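Local coordinates for protein particle-associated lyase (Acinetobacter bacteriophage AP22, PDB 4Y9V) that probably depolymerises the capsular polysaccharide of Acinetobacter baumannii as a trimeric phage tailspike, to which fragments of that saccharide bind, at residues T350-Y362 with C375-T389. Residues are numbered along the deposited sequence; the frame is centred on the assembly and turned at random. Where two conformers were deposited one is given.
Unlike the reference sequence in segment 375-389: Glu380 (reference Lys). With EDO (1,2-ethanediol), chain D.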
loop_
_atom_site.group_PDB
_atom_site.type_symbol
_atom_site.label_atom_id
_atom_site.label_comp_id
_atom_site.label_asym_id
_atom_site.label_seq_id
_atom_site.Cartn_x
_atom_site.Cartn_y
_atom_site.Cartn_z
ATOM N N THR A 350 0.749 -10.588 -12.573
ATOM C CA THR A 350 1.333 -10.603 -13.914
ATOM C C THR A 350 2.120 -11.882 -14.079
ATOM O O THR A 350 2.703 -12.414 -13.135
ATOM C CB THR A 350 2.227 -9.366 -14.140
ATOM O OG1 THR A 350 2.805 -9.436 -15.452
ATOM C CG2 THR A 350 3.275 -9.160 -13.087
ATOM N N ASN A 351 2.187 -12.361 -15.327
ATOM C CA ASN A 351 3.251 -13.296 -15.728
ATOM C C ASN A 351 4.425 -12.445 -16.214
ATOM O O ASN A 351 4.279 -11.692 -17.184
ATOM C CB ASN A 351 2.807 -14.289 -16.793
ATOM C CG ASN A 351 2.287 -13.678 -18.080
ATOM O OD1 ASN A 351 1.282 -12.958 -18.060
ATOM N ND2 ASN A 351 2.929 -13.966 -19.180
ATOM N N TYR A 352 5.547 -12.559 -15.499
ATOM C CA TYR A 352 6.783 -11.838 -15.794
ATOM C C TYR A 352 6.587 -10.334 -15.561
ATOM O O TYR A 352 5.505 -9.843 -15.288
ATOM C CB TYR A 352 7.324 -12.184 -17.184
ATOM C CG TYR A 352 8.788 -11.992 -17.470
ATOM C CD1 TYR A 352 9.765 -12.554 -16.651
ATOM C CD2 TYR A 352 9.226 -11.338 -18.613
ATOM C CE1 TYR A 352 11.128 -12.455 -16.941
ATOM C CE2 TYR A 352 10.561 -11.273 -18.940
ATOM C CZ TYR A 352 11.508 -11.831 -18.121
ATOM O OH TYR A 352 12.830 -11.775 -18.507
ATOM N N ALA A 353 7.682 -9.584 -15.673
ATOM C CA ALA A 353 7.631 -8.149 -15.373
ATOM C C ALA A 353 8.863 -7.489 -15.964
ATOM O O ALA A 353 9.969 -8.005 -15.789
ATOM C CB ALA A 353 7.599 -7.919 -13.865
ATOM N N THR A 354 8.686 -6.336 -16.596
ATOM C CA THR A 354 9.779 -5.493 -17.037
ATOM C C THR A 354 9.821 -4.224 -16.182
ATOM O O THR A 354 8.788 -3.718 -15.729
ATOM C CB THR A 354 9.666 -5.159 -18.535
ATOM O OG1 THR A 354 8.409 -4.548 -18.717
ATOM C CG2 THR A 354 9.841 -6.383 -19.419
ATOM N N PHE A 355 11.031 -3.718 -15.934
ATOM C CA PHE A 355 11.217 -2.764 -14.813
ATOM C C PHE A 355 11.572 -1.341 -15.196
ATOM O O PHE A 355 11.790 -0.520 -14.312
ATOM C CB PHE A 355 12.243 -3.317 -13.813
ATOM C CG PHE A 355 11.868 -3.238 -12.366
ATOM C CD1 PHE A 355 12.502 -4.094 -11.463
ATOM C CD2 PHE A 355 10.947 -2.320 -11.853
ATOM C CE1 PHE A 355 12.225 -4.032 -10.100
ATOM C CE2 PHE A 355 10.663 -2.275 -10.512
ATOM C CZ PHE A 355 11.301 -3.116 -9.621
ATOM N N GLY A 356 11.628 -1.031 -16.494
ATOM C CA GLY A 356 11.798 0.336 -16.911
ATOM C C GLY A 356 13.151 0.937 -16.571
ATOM O O GLY A 356 14.157 0.274 -16.391
ATOM N N ALA A 357 13.166 2.286 -16.539
ATOM C CA ALA A 357 14.400 3.033 -16.427
ATOM C C ALA A 357 14.988 3.049 -15.012
ATOM O O ALA A 357 16.215 3.051 -14.859
ATOM C CB ALA A 357 14.166 4.479 -16.851
ATOM N N GLY A 358 14.111 3.098 -14.003
ATOM C CA GLY A 358 14.499 3.223 -12.609
ATOM C C GLY A 358 13.521 4.099 -11.844
ATOM O O GLY A 358 12.619 4.725 -12.392
ATOM N N ASP A 359 13.747 4.130 -10.516
ATOM C CA ASP A 359 12.794 4.713 -9.587
ATOM C C ASP A 359 11.395 4.176 -9.805
ATOM O O ASP A 359 10.400 4.896 -9.810
ATOM C CB ASP A 359 12.867 6.240 -9.579
ATOM C CG ASP A 359 14.189 6.745 -8.997
ATOM O OD1 ASP A 359 14.833 6.034 -8.191
ATOM O OD2 ASP A 359 14.505 7.894 -9.318
ATOM N N ASN A 360 11.322 2.835 -9.968
ATOM C CA ASN A 360 10.091 2.111 -10.234
ATOM C C ASN A 360 9.887 1.043 -9.168
ATOM O O ASN A 360 10.831 0.662 -8.473
ATOM C CB ASN A 360 10.118 1.475 -11.622
ATOM C CG ASN A 360 10.112 2.503 -12.740
ATOM O OD1 ASN A 360 9.457 3.548 -12.639
ATOM N ND2 ASN A 360 10.844 2.218 -13.812
ATOM N N GLU A 361 8.656 0.532 -9.086
ATOM C CA GLU A 361 8.320 -0.452 -8.050
ATOM C C GLU A 361 7.275 -1.438 -8.532
ATOM O O GLU A 361 6.316 -1.068 -9.215
ATOM C CB GLU A 361 7.801 0.286 -6.798
ATOM C CG GLU A 361 7.437 -0.604 -5.614
ATOM C CD GLU A 361 7.222 0.162 -4.312
ATOM O OE1 GLU A 361 6.823 1.347 -4.386
ATOM O OE2 GLU A 361 7.418 -0.437 -3.241
ATOM N N TYR A 362 7.459 -2.693 -8.131
ATOM C CA TYR A 362 6.373 -3.679 -8.044
ATOM C C TYR A 362 6.204 -3.990 -6.558
ATOM O O TYR A 362 7.190 -4.395 -5.913
ATOM C CB TYR A 362 6.639 -4.987 -8.802
ATOM C CG TYR A 362 6.619 -4.841 -10.312
ATOM C CD1 TYR A 362 7.714 -4.358 -11.014
ATOM C CD2 TYR A 362 5.486 -5.174 -11.028
ATOM C CE1 TYR A 362 7.679 -4.224 -12.387
ATOM C CE2 TYR A 362 5.442 -5.050 -12.412
ATOM C CZ TYR A 362 6.545 -4.549 -13.100
ATOM O OH TYR A 362 6.439 -4.442 -14.451
ATOM N N CYS A 375 11.479 -13.950 -12.987
ATOM C CA CYS A 375 10.260 -13.206 -12.756
ATOM C C CYS A 375 10.309 -11.745 -13.157
ATOM O O CYS A 375 9.287 -11.204 -13.597
ATOM C CB CYS A 375 9.867 -13.279 -11.280
ATOM S SG CYS A 375 9.201 -14.907 -10.769
ATOM N N VAL A 376 11.445 -11.062 -12.938
ATOM C CA VAL A 376 11.549 -9.637 -13.121
ATOM C C VAL A 376 12.809 -9.338 -13.930
ATOM O O VAL A 376 13.897 -9.825 -13.560
ATOM C CB VAL A 376 11.632 -8.896 -11.752
ATOM C CG1 VAL A 376 11.749 -7.396 -11.952
ATOM C CG2 VAL A 376 10.415 -9.214 -10.890
ATOM N N LEU A 377 12.664 -8.558 -14.983
ATOM C CA LEU A 377 13.752 -8.217 -15.891
ATOM C C LEU A 377 14.018 -6.720 -15.881
ATOM O O LEU A 377 13.100 -5.911 -16.050
ATOM C CB LEU A 377 13.380 -8.636 -17.307
ATOM C CG LEU A 377 14.476 -8.396 -18.372
ATOM C CD1 LEU A 377 15.672 -9.274 -18.143
ATOM C CD2 LEU A 377 13.861 -8.624 -19.749
ATOM N N ILE A 378 15.290 -6.364 -15.721
ATOM C CA ILE A 378 15.799 -5.000 -15.853
ATOM C C ILE A 378 16.677 -4.990 -17.116
ATOM O O ILE A 378 17.829 -5.365 -17.076
ATOM C CB ILE A 378 16.566 -4.571 -14.598
ATOM C CG1 ILE A 378 15.782 -4.695 -13.333
ATOM C CG2 ILE A 378 17.089 -3.149 -14.779
ATOM C CD1 ILE A 378 16.570 -4.532 -12.050
ATOM N N ALA A 379 16.098 -4.637 -18.253
ATOM C CA ALA A 379 16.772 -4.732 -19.541
ATOM C C ALA A 379 17.062 -3.401 -20.195
ATOM O O ALA A 379 17.856 -3.400 -21.151
ATOM C CB ALA A 379 15.888 -5.474 -20.534
ATOM N N GLU A 380 16.506 -2.284 -19.715
ATOM C CA GLU A 380 16.877 -0.958 -20.226
ATOM C C GLU A 380 17.171 -0.025 -19.038
ATOM O O GLU A 380 16.565 1.044 -18.921
ATOM C CB GLU A 380 15.798 -0.385 -21.156
ATOM C CG GLU A 380 15.608 -1.206 -22.424
ATOM C CD GLU A 380 14.690 -0.551 -23.463
ATOM O OE1 GLU A 380 13.660 0.026 -23.081
ATOM O OE2 GLU A 380 15.023 -0.615 -24.667
ATOM N N PRO A 381 18.075 -0.405 -18.120
ATOM C CA PRO A 381 18.260 0.418 -16.941
ATOM C C PRO A 381 18.969 1.738 -17.217
ATOM O O PRO A 381 19.996 1.792 -17.888
ATOM C CB PRO A 381 19.152 -0.449 -16.022
ATOM C CG PRO A 381 19.881 -1.368 -16.977
ATOM C CD PRO A 381 18.875 -1.632 -18.086
ATOM N N ARG A 382 18.445 2.793 -16.613
ATOM C CA ARG A 382 19.042 4.130 -16.625
ATOM C C ARG A 382 19.683 4.483 -15.304
ATOM O O ARG A 382 20.761 5.111 -15.267
ATOM C CB ARG A 382 17.967 5.143 -17.022
ATOM C CG ARG A 382 18.450 6.572 -17.093
ATOM C CD ARG A 382 17.306 7.465 -17.570
ATOM N NE ARG A 382 17.641 8.867 -17.641
ATOM C CZ ARG A 382 17.506 9.709 -16.694
ATOM N NH1 ARG A 382 17.151 9.317 -15.456
ATOM N NH2 ARG A 382 17.796 10.968 -16.893
ATOM N N GLY A 383 19.050 4.112 -14.193
ATOM C CA GLY A 383 19.578 4.394 -12.886
ATOM C C GLY A 383 18.445 4.686 -11.914
ATOM O O GLY A 383 17.301 4.881 -12.319
ATOM N N GLY A 384 18.777 4.733 -10.650
ATOM C CA GLY A 384 17.807 4.895 -9.593
ATOM C C GLY A 384 17.449 3.565 -8.954
ATOM O O GLY A 384 18.168 2.577 -9.094
ATOM N N GLU A 385 16.323 3.573 -8.222
ATOM C CA GLU A 385 15.920 2.425 -7.429
ATOM C C GLU A 385 14.935 1.542 -8.188
ATOM O O GLU A 385 14.039 2.011 -8.886
ATOM C CB GLU A 385 15.235 2.835 -6.116
ATOM C CG GLU A 385 16.154 3.514 -5.146
ATOM C CD GLU A 385 15.667 3.747 -3.730
ATOM O OE1 GLU A 385 14.465 3.875 -3.526
ATOM O OE2 GLU A 385 16.539 3.726 -2.822
ATOM N N PHE A 386 15.106 0.254 -7.998
ATOM C CA PHE A 386 14.206 -0.775 -8.521
ATOM C C PHE A 386 13.665 -1.517 -7.286
ATOM O O PHE A 386 14.385 -2.338 -6.708
ATOM C CB PHE A 386 14.925 -1.680 -9.473
ATOM C CG PHE A 386 15.372 -0.979 -10.729
ATOM C CD1 PHE A 386 16.615 -0.328 -10.806
ATOM C CD2 PHE A 386 14.571 -0.960 -11.858
ATOM C CE1 PHE A 386 16.992 0.281 -11.970
ATOM C CE2 PHE A 386 14.953 -0.346 -13.033
ATOM C CZ PHE A 386 16.173 0.270 -13.101
ATOM N N LYS A 387 12.471 -1.156 -6.863
ATOM C CA LYS A 387 11.926 -1.603 -5.582
ATOM C C LYS A 387 10.966 -2.771 -5.792
ATOM O O LYS A 387 10.025 -2.682 -6.590
ATOM C CB LYS A 387 11.168 -0.467 -4.892
ATOM C CG LYS A 387 12.009 0.720 -4.500
ATOM C CD LYS A 387 11.247 1.911 -3.962
ATOM C CE LYS A 387 10.689 1.681 -2.637
ATOM N NZ LYS A 387 10.199 2.795 -1.780
ATOM N N LEU A 388 11.199 -3.850 -5.060
ATOM C CA LEU A 388 10.375 -5.050 -5.108
ATOM C C LEU A 388 9.905 -5.325 -3.677
ATOM O O LEU A 388 10.625 -5.931 -2.892
ATOM C CB LEU A 388 11.170 -6.208 -5.665
ATOM C CG LEU A 388 11.527 -6.097 -7.149
ATOM C CD1 LEU A 388 12.501 -7.169 -7.545
ATOM C CD2 LEU A 388 10.262 -6.164 -8.018
ATOM N N THR A 389 8.703 -4.844 -3.348
ATOM C CA THR A 389 8.285 -4.727 -1.971
ATOM C C THR A 389 7.155 -5.713 -1.695
ATOM O O THR A 389 6.032 -5.547 -2.194
ATOM C CB THR A 389 7.858 -3.299 -1.661
ATOM O OG1 THR A 389 8.860 -2.425 -2.157
ATOM C CG2 THR A 389 7.658 -3.103 -0.167
HETATM C C1 EDO D . 15.309 6.722 -13.989
HETATM O O1 EDO D . 16.612 6.685 -14.399
HETATM C C2 EDO D . 15.102 7.492 -12.726
HETATM O O2 EDO D . 15.270 8.877 -12.961
HETATM O O HOH W 1 14.431 -2.125 -17.804
HETATM O O HOH W 2 13.801 6.249 -5.362
HETATM O O HOH W 3 7.433 3.090 -2.367
#
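Two successive coils of a right-handed parallel beta-helix stack here, and the interior contact between them is carried by Phe355 and Phe386. Strands 360-362 and 384-389 run parallel, their axes inclined by 13° with a closest approach of 4.8 Å. Their register is fixed by backbone hydrogen bonds from Asn360 N to Glu385 O, Lys387 N to Asn360 O, Tyr362 N to Lys387 O and Thr389 N to Tyr362 O. Inside, Phe386 presents its edge to the face of Phe355, with planes at 72° and CD2 of Phe386 3.6 Å from CG of Phe355. A chi1 of 180° turns CG1 of Val376 away from its own N and onto CD1 of Phe355 (3.4 Å), and CD2 of Leu388 meets CE1 of the same ring. Over a face of Phe386 lies Gly358 CA, 3.9 Å from the ring centroid, a CH-pi contact. At the turn, Ala357 O accepts from both Arg382 N (2.8 Å) and Gly383 N (3.1 Å), tying the two corners together. Asp359 OD1 receives Glu385 N at 2.9 Å, from above the carboxylate plane. On the opposite sheet face, the extended Glu361 takes the Thr389 OG1 hydroxyl on the anti side of OE2 (2.7 Å), while a water donates to its OE1 and accepts from Lys387 NZ, which also hydrogen-bonds OD1 of Asn390 of a neighbouring subunit. Parallel in-register strands with side chains stacked coil upon coil inside are typical of the pectin lyase-like right-handed beta-helix.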